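Local coordinates for protein ethylbenzene dehydrogenase alpha-subunit (Aromatoleum aromaticum, PDB 2IVF) that binds a molybdenum atom, a pair of pterin dinucleotides and an iron/sulfur cluster as the alpha-subunit of a molybdopterin-family oxidoreductase, at residues N123-Q128 with Y261-H266; C254-Y259 with F285-P290; V279-D284 with L294-R299. One frame throughout, in Å; residues are numbered along the deposited sequence.

From the N terminus, the chain reaches 123-128, which supplies Cys127 to the iron/sulfur cluster, and interaction 1 closes a long loop of 132 residues by bringing 261-266 back to it. Before that loop closes, 254-259 has already begun interaction 2, which reaches forward to 285-290, so interactions 1 and 2 cross. Interaction 3 opens at 279-284, inside the loop of interaction 2, and closes beyond it at 294-299; these two cross as well, while interactions 1 and 3 follow in series. Each crossing pair touches directly. Together the contacts join the cluster loop, two consecutive helices and the edge of a parallel sheet, with interactions 2 and 3 both touching MGD.

Interaction 1 (N123-Q128 with Y261-H266); sequences NPLGCQ and YPSSYH. With SF4 (iron/sulfur cluster), chain K.
Leu125, Gly126 and Cys127 run past the turn formed by Pro262 and Ser263. Here the loop that supplies a cysteine ligand to the iron/sulfur cluster meets the connection between helices 257-260 and 265-274 in this member of the molybdopterin oxidoreductase family. Metal coordination comes from Cys127, whose SG binds FE1 of the cluster at 2.3 Å in a pocket that also includes His82, Cys86 and Cys92. With SG lying between the backbone N and the carbonyl carbon (chi1 80°), the sulfur reaches the iron while CB remains turned to the other segment. Gly126 passes close by, its CA 3.6 Å from S4 of the cluster.

Apolar contact is made in two places. CB of Cys127 rests on CG of Pro262 at 3.7 Å. Further along, CD2 of Leu125 is the branch that touches, lying 3.9 Å from CB of Ser263.

Polar contact across the segments is indirect. A water accepts from N of Leu125 at 2.8 Å and lies 2.7 Å from O of Ser263, to which it can donate, though other acceptors compete for its protons. The same carbonyl oxygen lies in plane at the edge of the His266 ring, whose ND1 is hydrogen-bonded to Glu270. The hydroxyls of Ser263 and Ser264 are both hydrogen-bonded to the side-chain amide of Asn668. At the other end, O of Asn123, just before a cis peptide to Pro124, forms a weak hydrogen bond with Arg233 of the beta-subunit chain.

Buried and without a hydrogen-bond partner in the model, O of Gly126 instead meets CA of Ser263 at 3.5 Å in a CA-H...O contact with an angle of 128° at the hydrogen.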
loop_
_atom_site.group_PDB
_atom_site.type_symbol
_atom_site.label_atom_id
_atom_site.label_comp_id
_atom_site.label_asym_id
_atom_site.label_seq_id
_atom_site.Cartn_x
_atom_site.Cartn_y
_atom_site.Cartn_z
ATOM N N ASN A 123 17.180 5.965 2.745
ATOM C CA ASN A 123 16.321 7.130 2.762
ATOM C C ASN A 123 15.426 7.224 1.533
ATOM O O ASN A 123 15.840 6.826 0.447
ATOM C CB ASN A 123 17.170 8.356 2.845
ATOM C CG ASN A 123 17.865 8.464 4.171
ATOM O OD1 ASN A 123 17.275 8.151 5.204
ATOM N ND2 ASN A 123 19.102 8.913 4.154
ATOM N N PRO A 124 14.242 7.835 1.665
ATOM C CA PRO A 124 13.636 8.365 2.874
ATOM C C PRO A 124 12.817 7.398 3.654
ATOM O O PRO A 124 12.289 7.786 4.702
ATOM C CB PRO A 124 12.696 9.449 2.336
ATOM C CG PRO A 124 12.254 8.949 0.985
ATOM C CD PRO A 124 13.428 8.135 0.456
ATOM N N LEU A 125 12.664 6.185 3.130
ATOM C CA LEU A 125 11.709 5.228 3.670
ATOM C C LEU A 125 10.286 5.746 3.472
ATOM O O LEU A 125 10.066 6.701 2.723
ATOM C CB LEU A 125 11.990 4.907 5.163
ATOM C CG LEU A 125 13.304 4.162 5.467
ATOM C CD1 LEU A 125 13.563 4.221 6.978
ATOM C CD2 LEU A 125 13.296 2.708 4.879
ATOM N N GLY A 126 9.318 5.081 4.113
ATOM C CA GLY A 126 7.958 5.521 4.064
ATOM C C GLY A 126 7.123 4.884 2.962
ATOM O O GLY A 126 7.615 4.155 2.084
ATOM N N CYS A 127 5.817 5.128 3.079
ATOM C CA CYS A 127 4.861 4.719 2.083
ATOM C C CYS A 127 3.642 5.610 2.160
ATOM O O CYS A 127 3.556 6.516 3.037
ATOM C CB CYS A 127 4.480 3.298 2.264
ATOM S SG CYS A 127 3.227 2.955 3.555
ATOM N N GLN A 128 2.699 5.367 1.265
ATOM C CA GLN A 128 1.583 6.312 1.140
ATOM C C GLN A 128 0.584 6.160 2.314
ATOM O O GLN A 128 -0.081 7.123 2.703
ATOM C CB GLN A 128 0.899 6.194 -0.245
ATOM C CG GLN A 128 -0.036 4.956 -0.415
ATOM C CD GLN A 128 0.705 3.653 -0.620
ATOM O OE1 GLN A 128 1.798 3.449 -0.067
ATOM N NE2 GLN A 128 0.098 2.732 -1.353
ATOM N N TYR A 261 6.638 -3.760 -0.255
ATOM C CA TYR A 261 7.890 -3.252 0.342
ATOM C C TYR A 261 8.288 -1.957 -0.272
ATOM O O TYR A 261 9.420 -1.784 -0.705
ATOM C CB TYR A 261 8.997 -4.310 0.165
ATOM C CG TYR A 261 10.194 -4.233 1.102
ATOM C CD1 TYR A 261 10.219 -3.432 2.222
ATOM C CD2 TYR A 261 11.283 -5.047 0.872
ATOM C CE1 TYR A 261 11.310 -3.429 3.078
ATOM C CE2 TYR A 261 12.351 -5.054 1.706
ATOM C CZ TYR A 261 12.356 -4.274 2.832
ATOM O OH TYR A 261 13.443 -4.331 3.654
ATOM N N PRO A 262 7.354 -0.982 -0.289
ATOM C CA PRO A 262 7.663 0.295 -0.935
ATOM C C PRO A 262 8.762 1.075 -0.264
ATOM O O PRO A 262 9.431 1.826 -0.930
ATOM C CB PRO A 262 6.344 1.058 -0.892
ATOM C CG PRO A 262 5.550 0.432 0.244
ATOM C CD PRO A 262 5.993 -1.012 0.273
ATOM N N SER A 263 8.991 0.859 1.042
ATOM C CA SER A 263 10.038 1.607 1.736
ATOM C C SER A 263 11.410 1.238 1.218
ATOM O O SER A 263 12.306 2.072 1.314
ATOM C CB SER A 263 10.009 1.423 3.262
ATOM O OG SER A 263 10.183 0.088 3.642
ATOM N N SER A 264 11.572 0.023 0.679
ATOM C CA SER A 264 12.901 -0.424 0.259
ATOM C C SER A 264 12.971 -1.010 -1.127
ATOM O O SER A 264 14.014 -1.483 -1.556
ATOM C CB SER A 264 13.514 -1.310 1.305
ATOM O OG SER A 264 13.792 -0.519 2.468
ATOM N N TYR A 265 11.865 -0.927 -1.844
ATOM C CA TYR A 265 11.813 -1.332 -3.263
ATOM C C TYR A 265 12.997 -0.764 -4.053
ATOM O O TYR A 265 13.548 -1.424 -4.975
ATOM C CB TYR A 265 10.524 -0.795 -3.852
ATOM C CG TYR A 265 10.262 -1.058 -5.310
ATOM C CD1 TYR A 265 10.764 -0.231 -6.284
ATOM C CD2 TYR A 265 9.378 -2.045 -5.704
ATOM C CE1 TYR A 265 10.494 -0.427 -7.604
ATOM C CE2 TYR A 265 9.072 -2.227 -7.061
ATOM C CZ TYR A 265 9.613 -1.403 -7.993
ATOM O OH TYR A 265 9.316 -1.486 -9.335
ATOM N N HIS A 266 13.360 0.460 -3.715
ATOM C CA HIS A 266 14.445 1.168 -4.415
ATOM C C HIS A 266 15.729 0.368 -4.551
ATOM O O HIS A 266 16.451 0.502 -5.563
ATOM C CB HIS A 266 14.720 2.509 -3.746
ATOM C CG HIS A 266 15.398 2.426 -2.411
ATOM N ND1 HIS A 266 16.764 2.464 -2.278
ATOM C CD2 HIS A 266 14.899 2.416 -1.150
ATOM C CE1 HIS A 266 17.080 2.442 -0.996
ATOM N NE2 HIS A 266 15.967 2.393 -0.286
HETATM FE FE1 SF4 K . 4.440 2.488 5.461
HETATM FE FE2 SF4 K . 6.845 2.588 6.718
HETATM FE FE3 SF4 K . 4.628 3.105 8.102
HETATM FE FE4 SF4 K . 5.134 0.548 7.244
HETATM S S1 SF4 K . 6.295 1.686 8.818
HETATM S S2 SF4 K . 3.103 1.733 7.124
HETATM S S3 SF4 K . 6.194 1.013 5.271
HETATM S S4 SF4 K . 5.452 4.371 6.363
HETATM O O HOH W 1 12.964 4.626 0.768
#

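Interaction 2 (C254-Y259 with F285-P290). With MGD (2-amino-5,6-dimercapto-7-methyl-3,7,8a,9-tetrahydro-8-oxa-1,3,9,10-tetraaza-anthracen-4-one guanosine dinucleotide), chain M.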
loop_
_atom_site.group_PDB
_atom_site.type_symbol
_atom_site.label_atom_id
_atom_site.label_comp_id
_atom_site.label_asym_id
_atom_site.label_seq_id
_atom_site.Cartn_x
_atom_site.Cartn_y
_atom_site.Cartn_z
ATOM N N CYS A 254 6.705 -15.227 -5.917
ATOM C CA CYS A 254 5.631 -15.315 -4.935
ATOM C C CYS A 254 5.589 -14.055 -4.089
ATOM O O CYS A 254 5.301 -14.133 -2.930
ATOM C CB CYS A 254 5.802 -16.550 -4.055
ATOM S SG CYS A 254 5.388 -17.997 -4.978
ATOM N N SER A 255 5.862 -12.894 -4.689
ATOM C CA SER A 255 6.017 -11.672 -3.917
ATOM C C SER A 255 5.702 -10.482 -4.845
ATOM O O SER A 255 5.602 -10.659 -6.060
ATOM C CB SER A 255 7.433 -11.608 -3.337
ATOM O OG SER A 255 8.390 -11.347 -4.356
ATOM N N ASN A 256 5.510 -9.299 -4.268
ATOM C CA ASN A 256 5.062 -8.137 -5.028
ATOM C C ASN A 256 5.510 -6.867 -4.305
ATOM O O ASN A 256 4.695 -6.100 -3.782
ATOM C CB ASN A 256 3.554 -8.179 -5.182
ATOM C CG ASN A 256 3.028 -7.057 -6.018
ATOM O OD1 ASN A 256 3.735 -6.482 -6.826
ATOM N ND2 ASN A 256 1.786 -6.716 -5.791
ATOM N N TRP A 257 6.822 -6.712 -4.227
ATOM C CA TRP A 257 7.421 -5.571 -3.532
ATOM C C TRP A 257 6.855 -4.190 -3.879
ATOM O O TRP A 257 6.906 -3.286 -3.030
ATOM C CB TRP A 257 8.904 -5.551 -3.755
ATOM C CG TRP A 257 9.716 -6.414 -2.831
ATOM C CD1 TRP A 257 9.290 -7.500 -2.104
ATOM C CD2 TRP A 257 11.100 -6.305 -2.604
ATOM N NE1 TRP A 257 10.335 -8.032 -1.394
ATOM C CE2 TRP A 257 11.469 -7.318 -1.690
ATOM C CE3 TRP A 257 12.058 -5.409 -3.025
ATOM C CZ2 TRP A 257 12.786 -7.458 -1.221
ATOM C CZ3 TRP A 257 13.334 -5.552 -2.575
ATOM C CH2 TRP A 257 13.688 -6.543 -1.676
ATOM N N SER A 258 6.423 -3.976 -5.133
ATOM C CA SER A 258 5.783 -2.705 -5.480
ATOM C C SER A 258 4.683 -2.408 -4.472
ATOM O O SER A 258 4.577 -1.323 -3.962
ATOM C CB SER A 258 5.164 -2.761 -6.849
ATOM O OG SER A 258 4.442 -1.573 -7.125
ATOM N N TYR A 259 3.845 -3.394 -4.214
ATOM C CA TYR A 259 2.817 -3.268 -3.200
ATOM C C TYR A 259 3.362 -3.398 -1.789
ATOM O O TYR A 259 3.009 -2.623 -0.887
ATOM C CB TYR A 259 1.764 -4.368 -3.350
ATOM C CG TYR A 259 0.734 -4.120 -4.425
ATOM C CD1 TYR A 259 1.022 -3.361 -5.566
ATOM C CD2 TYR A 259 -0.514 -4.674 -4.318
ATOM C CE1 TYR A 259 0.043 -3.146 -6.530
ATOM C CE2 TYR A 259 -1.508 -4.461 -5.261
ATOM C CZ TYR A 259 -1.229 -3.708 -6.368
ATOM O OH TYR A 259 -2.228 -3.538 -7.298
ATOM N N PHE A 285 1.925 -10.553 -14.997
ATOM C CA PHE A 285 2.972 -9.525 -15.154
ATOM C C PHE A 285 2.692 -8.523 -14.061
ATOM O O PHE A 285 2.028 -7.533 -14.289
ATOM C CB PHE A 285 2.854 -8.895 -16.549
ATOM C CG PHE A 285 3.986 -7.978 -16.939
ATOM C CD1 PHE A 285 5.290 -8.453 -17.050
ATOM C CD2 PHE A 285 3.731 -6.665 -17.261
ATOM C CE1 PHE A 285 6.319 -7.605 -17.456
ATOM C CE2 PHE A 285 4.763 -5.826 -17.681
ATOM C CZ PHE A 285 6.033 -6.296 -17.785
ATOM N N ASN A 286 3.204 -8.795 -12.854
ATOM C CA ASN A 286 2.688 -8.185 -11.635
ATOM C C ASN A 286 3.240 -6.764 -11.395
ATOM O O ASN A 286 4.050 -6.261 -12.195
ATOM C CB ASN A 286 2.861 -9.186 -10.453
ATOM C CG ASN A 286 4.184 -9.061 -9.721
ATOM O OD1 ASN A 286 5.067 -8.319 -10.120
ATOM N ND2 ASN A 286 4.333 -9.838 -8.630
ATOM N N PRO A 287 2.701 -6.072 -10.408
ATOM C CA PRO A 287 3.063 -4.664 -10.174
ATOM C C PRO A 287 4.531 -4.364 -9.914
ATOM O O PRO A 287 4.903 -3.199 -9.954
ATOM C CB PRO A 287 2.179 -4.259 -8.985
ATOM C CG PRO A 287 0.984 -5.135 -9.136
ATOM C CD PRO A 287 1.595 -6.485 -9.537
ATOM N N THR A 288 5.349 -5.396 -9.684
ATOM C CA THR A 288 6.792 -5.224 -9.432
ATOM C C THR A 288 7.584 -5.258 -10.750
ATOM O O THR A 288 8.771 -4.930 -10.797
ATOM C CB THR A 288 7.227 -6.262 -8.398
ATOM O OG1 THR A 288 6.450 -6.069 -7.190
ATOM C CG2 THR A 288 8.700 -6.152 -8.024
ATOM N N THR A 289 6.917 -5.634 -11.844
ATOM C CA THR A 289 7.619 -5.797 -13.123
ATOM C C THR A 289 8.230 -4.560 -13.745
ATOM O O THR A 289 9.031 -4.677 -14.631
ATOM C CB THR A 289 6.732 -6.521 -14.156
ATOM O OG1 THR A 289 5.515 -5.773 -14.381
ATOM C CG2 THR A 289 6.454 -7.963 -13.659
ATOM N N PRO A 290 7.827 -3.362 -13.323
ATOM C CA PRO A 290 8.559 -2.182 -13.818
ATOM C C PRO A 290 10.024 -2.138 -13.452
ATOM O O PRO A 290 10.798 -1.450 -14.131
ATOM C CB PRO A 290 7.841 -1.027 -13.123
ATOM C CG PRO A 290 6.415 -1.575 -12.953
ATOM C CD PRO A 290 6.648 -2.979 -12.538
HETATM P PB MGD M . 2.122 -11.361 -1.706
HETATM O O1B MGD M . 1.559 -9.987 -1.615
HETATM O O2B MGD M . 1.181 -12.460 -1.366
HETATM O O3B MGD M . 3.436 -11.624 -0.874
HETATM O O3A MGD M . 3.846 -9.638 0.667
HETATM P PA MGD M . 4.595 -10.614 -0.348
HETATM O O1A MGD M . 5.139 -9.749 -1.400
HETATM O O2A MGD M . 5.511 -11.477 0.374
HETATM O "O5'" MGD M . 2.667 -11.626 -3.197
HETATM C "C5'" MGD M . 1.797 -11.384 -4.312
HETATM C "C4'" MGD M . 2.391 -11.992 -5.579
HETATM O "O4'" MGD M . 2.369 -13.410 -5.494
HETATM C "C3'" MGD M . 1.354 -11.679 -6.632
HETATM O "O3'" MGD M . 1.741 -10.456 -7.247
HETATM C "C2'" MGD M . 1.468 -12.875 -7.586
HETATM O "O2'" MGD M . 1.987 -12.436 -8.856
HETATM C "C1'" MGD M . 2.448 -13.818 -6.869
HETATM N N9 MGD M . 1.962 -15.212 -7.000
HETATM C C8 MGD M . 0.763 -15.714 -6.669
HETATM N N7 MGD M . 0.722 -17.032 -6.895
HETATM C C5 MGD M . 1.948 -17.368 -7.371
HETATM C C6 MGD M . 2.559 -18.530 -7.821
HETATM O O6 MGD M . 2.013 -19.639 -7.890
HETATM N N1 MGD M . 3.891 -18.440 -8.236
HETATM C C2 MGD M . 4.643 -17.256 -8.258
HETATM N N2 MGD M . 5.946 -17.267 -8.703
HETATM N N3 MGD M . 4.040 -16.151 -7.798
HETATM C C4 MGD M . 2.734 -16.195 -7.394
HETATM C C10 MGD M . 3.190 -10.122 1.781
HETATM C C11 MGD M . 3.603 -9.296 2.974
HETATM O O11 MGD M . 3.295 -7.990 2.705
HETATM C C12 MGD M . 3.012 -9.761 4.314
HETATM S S12 MGD M . 2.726 -11.461 4.662
HETATM C C13 MGD M . 2.702 -8.831 5.273
HETATM S S13 MGD M . 2.063 -9.360 6.791
HETATM C C14 MGD M . 2.888 -7.376 5.011
HETATM N N15 MGD M . 1.547 -6.835 4.650
HETATM C C16 MGD M . 1.410 -5.721 3.800
HETATM C C17 MGD M . 0.208 -5.105 3.561
HETATM O O17 MGD M . -0.856 -5.524 4.079
HETATM N N18 MGD M . 0.194 -4.000 2.687
HETATM C C19 MGD M . 1.317 -3.511 2.094
HETATM N N19 MGD M . 1.189 -2.452 1.271
HETATM N N20 MGD M . 2.466 -4.163 2.324
HETATM C C21 MGD M . 2.535 -5.205 3.167
HETATM N N22 MGD M . 3.746 -5.851 3.394
HETATM C C23 MGD M . 3.834 -7.227 3.786
HETATM O O HOH W 2 6.428 -1.169 -9.315
#
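The two backbones come closest at Ser258 and Thr288, with their CA atoms 4.8 Å apart, where the first turn of helix 257-260 meets a type I beta turn from Asn286 to Thr289. The hydroxyl of Thr288 is held from two directions: OG1 donates to OD1 of Asn256 at 2.8 Å, tilted slightly from the amide plane, and accepts from N of Ser258 at 2.9 Å in a nearly straight bond (171°). Asn256 extends its CG opposite the backbone N (chi1 -177°), which carries OD1 to this hydroxyl and sets ND2 over one face of the Tyr259 ring, 3.1 Å above the plane and offset toward the rim. CE1 of that ring meets CG of Pro287 at 3.4 Å. Asn286 uses both ends of its amide: OD1 accepts from N of Thr288, well above the amide plane, in an Asx turn, and ND2 donates to O3' of MGD at 3.0 Å and weakly to O of Ser255. Both ends of the short helix reach MGD: N of Asn256, at the N-cap position, donates to O1A at 2.9 Å, and O of Tyr259 accepts from N19 at 2.8 Å. Beyond the pair, Trp257 and Ser258 pack on Tyr265 of helix 265-274, Thr288 rests on Leu268 there, and Asn286 and Thr289 lie against Val280 of strand 277-281.

Interaction 3 (V279-D284 with L294-R299); sequences VVIAPD and LHVPVR. With MGD (2-amino-5,6-dimercapto-7-methyl-3,7,8a,9-tetrahydro-8-oxa-1,3,9,10-tetraaza-anthracen-4-one guanosine dinucleotide), chain M.
Val280 is bridged to His295 in a parallel beta ladder and bonds the residues on either side of it, Leu294 and Val296. The ladder belongs to a four-stranded parallel sheet, 294-296 being its outermost strand within the chain. N of Val280 donates to O of Leu294 at 2.9 Å, and O of Val280 accepts from N of Val296 at 2.8 Å. A third bond, from N of Ala282 to O of Val296 at 3.1 Å, carries the pairing just past the strand ends.

Side chains line both faces of this ladder. On the face of Val279, Ile281, Leu294 and Val296, the methyls of Val279 CG1 and Val296 CG2 are pressed to 3.4 Å, tighter than usual van der Waals contact. Beyond them CG2 of Ile281 meets CG1 of Val298 at 3.6 Å. On the opposite face, beside Val280, a chi1 of 176° swings the His295 ring away from its own N and over toward the end of strand 277-281, where NE2 donates to O of Ala282 at 2.7 Å. Both that oxygen, 20° out of the ring plane, and O of Val280 lie at the ring edge.

The C-terminal end of strand 277-281 receives the guanosine part of MGD. O of Ile281 accepts from N2 of the base at 2.8 Å, and CD of Pro283 lies against the ring system. Asp284 adds a bond to the ribose: OD1, which also bonds Gln915, accepts from O2' of MGD at 2.7 Å.

Further out, Leu431 of helix 425-437 packs on Val279, Leu294 and Val296, and Phe306 and Trp307 of helix 303-316 cover Ile281. After the strands have ended, NE2 of Gln912 ties the two segments together by binding O of both Pro283 and Val298.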
loop_
_atom_site.group_PDB
_atom_site.type_symbol
_atom_site.label_atom_id
_atom_site.label_comp_id
_atom_site.label_asym_id
_atom_site.label_seq_id
_atom_site.Cartn_x
_atom_site.Cartn_y
_atom_site.Cartn_z
ATOM N N VAL A 279 14.593 -10.517 -12.140
ATOM C CA VAL A 279 13.628 -11.450 -12.624
ATOM C C VAL A 279 12.424 -11.498 -11.675
ATOM O O VAL A 279 12.586 -11.653 -10.461
ATOM C CB VAL A 279 14.187 -12.839 -12.735
ATOM C CG1 VAL A 279 13.106 -13.765 -13.332
ATOM C CG2 VAL A 279 15.538 -12.783 -13.540
ATOM N N VAL A 280 11.225 -11.367 -12.234
ATOM C CA VAL A 280 9.990 -11.517 -11.451
ATOM C C VAL A 280 9.364 -12.785 -11.920
ATOM O O VAL A 280 9.062 -12.910 -13.107
ATOM C CB VAL A 280 9.015 -10.309 -11.603
ATOM C CG1 VAL A 280 7.652 -10.598 -11.013
ATOM C CG2 VAL A 280 9.616 -9.021 -10.956
ATOM N N ILE A 281 9.243 -13.747 -11.001
ATOM C CA ILE A 281 8.542 -14.995 -11.272
ATOM C C ILE A 281 7.143 -14.815 -10.677
ATOM O O ILE A 281 6.967 -14.733 -9.448
ATOM C CB ILE A 281 9.231 -16.221 -10.645
ATOM C CG1 ILE A 281 10.687 -16.293 -11.048
ATOM C CG2 ILE A 281 8.469 -17.505 -11.054
ATOM C CD1 ILE A 281 11.462 -17.405 -10.335
ATOM N N ALA A 282 6.153 -14.701 -11.562
ATOM C CA ALA A 282 4.785 -14.434 -11.175
ATOM C C ALA A 282 3.892 -14.951 -12.297
ATOM O O ALA A 282 4.250 -14.831 -13.483
ATOM C CB ALA A 282 4.539 -12.928 -10.965
ATOM N N PRO A 283 2.705 -15.404 -11.949
ATOM C CA PRO A 283 1.795 -15.817 -13.014
ATOM C C PRO A 283 1.352 -14.628 -13.846
ATOM O O PRO A 283 1.329 -14.727 -15.078
ATOM C CB PRO A 283 0.642 -16.494 -12.280
ATOM C CG PRO A 283 0.854 -16.250 -10.873
ATOM C CD PRO A 283 2.177 -15.646 -10.611
ATOM N N ASP A 284 1.076 -13.518 -13.182
ATOM C CA ASP A 284 0.725 -12.263 -13.826
ATOM C C ASP A 284 1.963 -11.413 -14.003
ATOM O O ASP A 284 2.946 -11.522 -13.256
ATOM C CB ASP A 284 -0.347 -11.499 -13.049
ATOM C CG ASP A 284 0.009 -11.284 -11.564
ATOM O OD1 ASP A 284 0.278 -12.271 -10.882
ATOM O OD2 ASP A 284 -0.046 -10.140 -11.101
ATOM N N LEU A 294 13.067 -9.381 -16.702
ATOM C CA LEU A 294 12.428 -10.578 -17.147
ATOM C C LEU A 294 11.263 -10.845 -16.275
ATOM O O LEU A 294 11.331 -10.696 -15.055
ATOM C CB LEU A 294 13.388 -11.774 -16.993
ATOM C CG LEU A 294 14.540 -11.873 -18.020
ATOM C CD1 LEU A 294 15.505 -12.977 -17.604
ATOM C CD2 LEU A 294 13.947 -12.183 -19.374
ATOM N N HIS A 295 10.199 -11.234 -16.916
ATOM C CA HIS A 295 9.074 -11.882 -16.280
ATOM C C HIS A 295 9.064 -13.347 -16.638
ATOM O O HIS A 295 9.034 -13.736 -17.843
ATOM C CB HIS A 295 7.785 -11.215 -16.785
ATOM C CG HIS A 295 6.557 -11.852 -16.278
ATOM N ND1 HIS A 295 5.438 -11.982 -17.061
ATOM C CD2 HIS A 295 6.278 -12.476 -15.098
ATOM C CE1 HIS A 295 4.495 -12.598 -16.364
ATOM N NE2 HIS A 295 4.972 -12.880 -15.162
ATOM N N VAL A 296 9.001 -14.181 -15.604
ATOM C CA VAL A 296 8.877 -15.611 -15.787
ATOM C C VAL A 296 7.412 -15.944 -15.478
ATOM O O VAL A 296 7.007 -15.914 -14.322
ATOM C CB VAL A 296 9.869 -16.376 -14.871
ATOM C CG1 VAL A 296 9.603 -17.892 -14.915
ATOM C CG2 VAL A 296 11.375 -16.031 -15.203
ATOM N N PRO A 297 6.594 -16.201 -16.532
ATOM C CA PRO A 297 5.155 -16.260 -16.405
ATOM C C PRO A 297 4.681 -17.639 -16.015
ATOM O O PRO A 297 3.968 -18.348 -16.754
ATOM C CB PRO A 297 4.673 -15.841 -17.788
ATOM C CG PRO A 297 5.708 -16.348 -18.691
ATOM C CD PRO A 297 7.017 -16.331 -17.945
ATOM N N VAL A 298 5.064 -18.039 -14.835
ATOM C CA VAL A 298 4.615 -19.394 -14.374
ATOM C C VAL A 298 3.115 -19.564 -14.322
ATOM O O VAL A 298 2.394 -18.658 -13.931
ATOM C CB VAL A 298 5.211 -19.733 -12.999
ATOM C CG1 VAL A 298 6.763 -19.957 -13.143
ATOM C CG2 VAL A 298 4.851 -18.666 -11.942
ATOM N N ARG A 299 2.629 -20.750 -14.688
ATOM C CA ARG A 299 1.269 -21.104 -14.346
ATOM C C ARG A 299 1.148 -21.062 -12.815
ATOM O O ARG A 299 2.068 -21.483 -12.126
ATOM C CB ARG A 299 0.920 -22.486 -14.858
ATOM C CG ARG A 299 0.780 -22.528 -16.351
ATOM C CD ARG A 299 0.395 -23.931 -16.858
ATOM N NE ARG A 299 0.805 -23.961 -18.257
ATOM C CZ ARG A 299 1.148 -25.038 -18.952
ATOM N NH1 ARG A 299 1.054 -26.256 -18.407
ATOM N NH2 ARG A 299 1.555 -24.882 -20.225
HETATM P PB MGD M . 2.122 -11.361 -1.706
HETATM O O1B MGD M . 1.559 -9.987 -1.615
HETATM O O2B MGD M . 1.181 -12.460 -1.366
HETATM O O3B MGD M . 3.436 -11.624 -0.874
HETATM O O3A MGD M . 3.846 -9.638 0.667
HETATM P PA MGD M . 4.595 -10.614 -0.348
HETATM O O1A MGD M . 5.139 -9.749 -1.400
HETATM O O2A MGD M . 5.511 -11.477 0.374
HETATM O "O5'" MGD M . 2.667 -11.626 -3.197
HETATM C "C5'" MGD M . 1.797 -11.384 -4.312
HETATM C "C4'" MGD M . 2.391 -11.992 -5.579
HETATM O "O4'" MGD M . 2.369 -13.410 -5.494
HETATM C "C3'" MGD M . 1.354 -11.679 -6.632
HETATM O "O3'" MGD M . 1.741 -10.456 -7.247
HETATM C "C2'" MGD M . 1.468 -12.875 -7.586
HETATM O "O2'" MGD M . 1.987 -12.436 -8.856
HETATM C "C1'" MGD M . 2.448 -13.818 -6.869
HETATM N N9 MGD M . 1.962 -15.212 -7.000
HETATM C C8 MGD M . 0.763 -15.714 -6.669
HETATM N N7 MGD M . 0.722 -17.032 -6.895
HETATM C C5 MGD M . 1.948 -17.368 -7.371
HETATM C C6 MGD M . 2.559 -18.530 -7.821
HETATM O O6 MGD M . 2.013 -19.639 -7.890
HETATM N N1 MGD M . 3.891 -18.440 -8.236
HETATM C C2 MGD M . 4.643 -17.256 -8.258
HETATM N N2 MGD M . 5.946 -17.267 -8.703
HETATM N N3 MGD M . 4.040 -16.151 -7.798
HETATM C C4 MGD M . 2.734 -16.195 -7.394
HETATM C C10 MGD M . 3.190 -10.122 1.781
HETATM C C11 MGD M . 3.603 -9.296 2.974
HETATM O O11 MGD M . 3.295 -7.990 2.705
HETATM C C12 MGD M . 3.012 -9.761 4.314
HETATM S S12 MGD M . 2.726 -11.461 4.662
HETATM C C13 MGD M . 2.702 -8.831 5.273
HETATM S S13 MGD M . 2.063 -9.360 6.791
HETATM C C14 MGD M . 2.888 -7.376 5.011
HETATM N N15 MGD M . 1.547 -6.835 4.650
HETATM C C16 MGD M . 1.410 -5.721 3.800
HETATM C C17 MGD M . 0.208 -5.105 3.561
HETATM O O17 MGD M . -0.856 -5.524 4.079
HETATM N N18 MGD M . 0.194 -4.000 2.687
HETATM C C19 MGD M . 1.317 -3.511 2.094
HETATM N N19 MGD M . 1.189 -2.452 1.271
HETATM N N20 MGD M . 2.466 -4.163 2.324
HETATM C C21 MGD M . 2.535 -5.205 3.167
HETATM N N22 MGD M . 3.746 -5.851 3.394
HETATM C C23 MGD M . 3.834 -7.227 3.786
#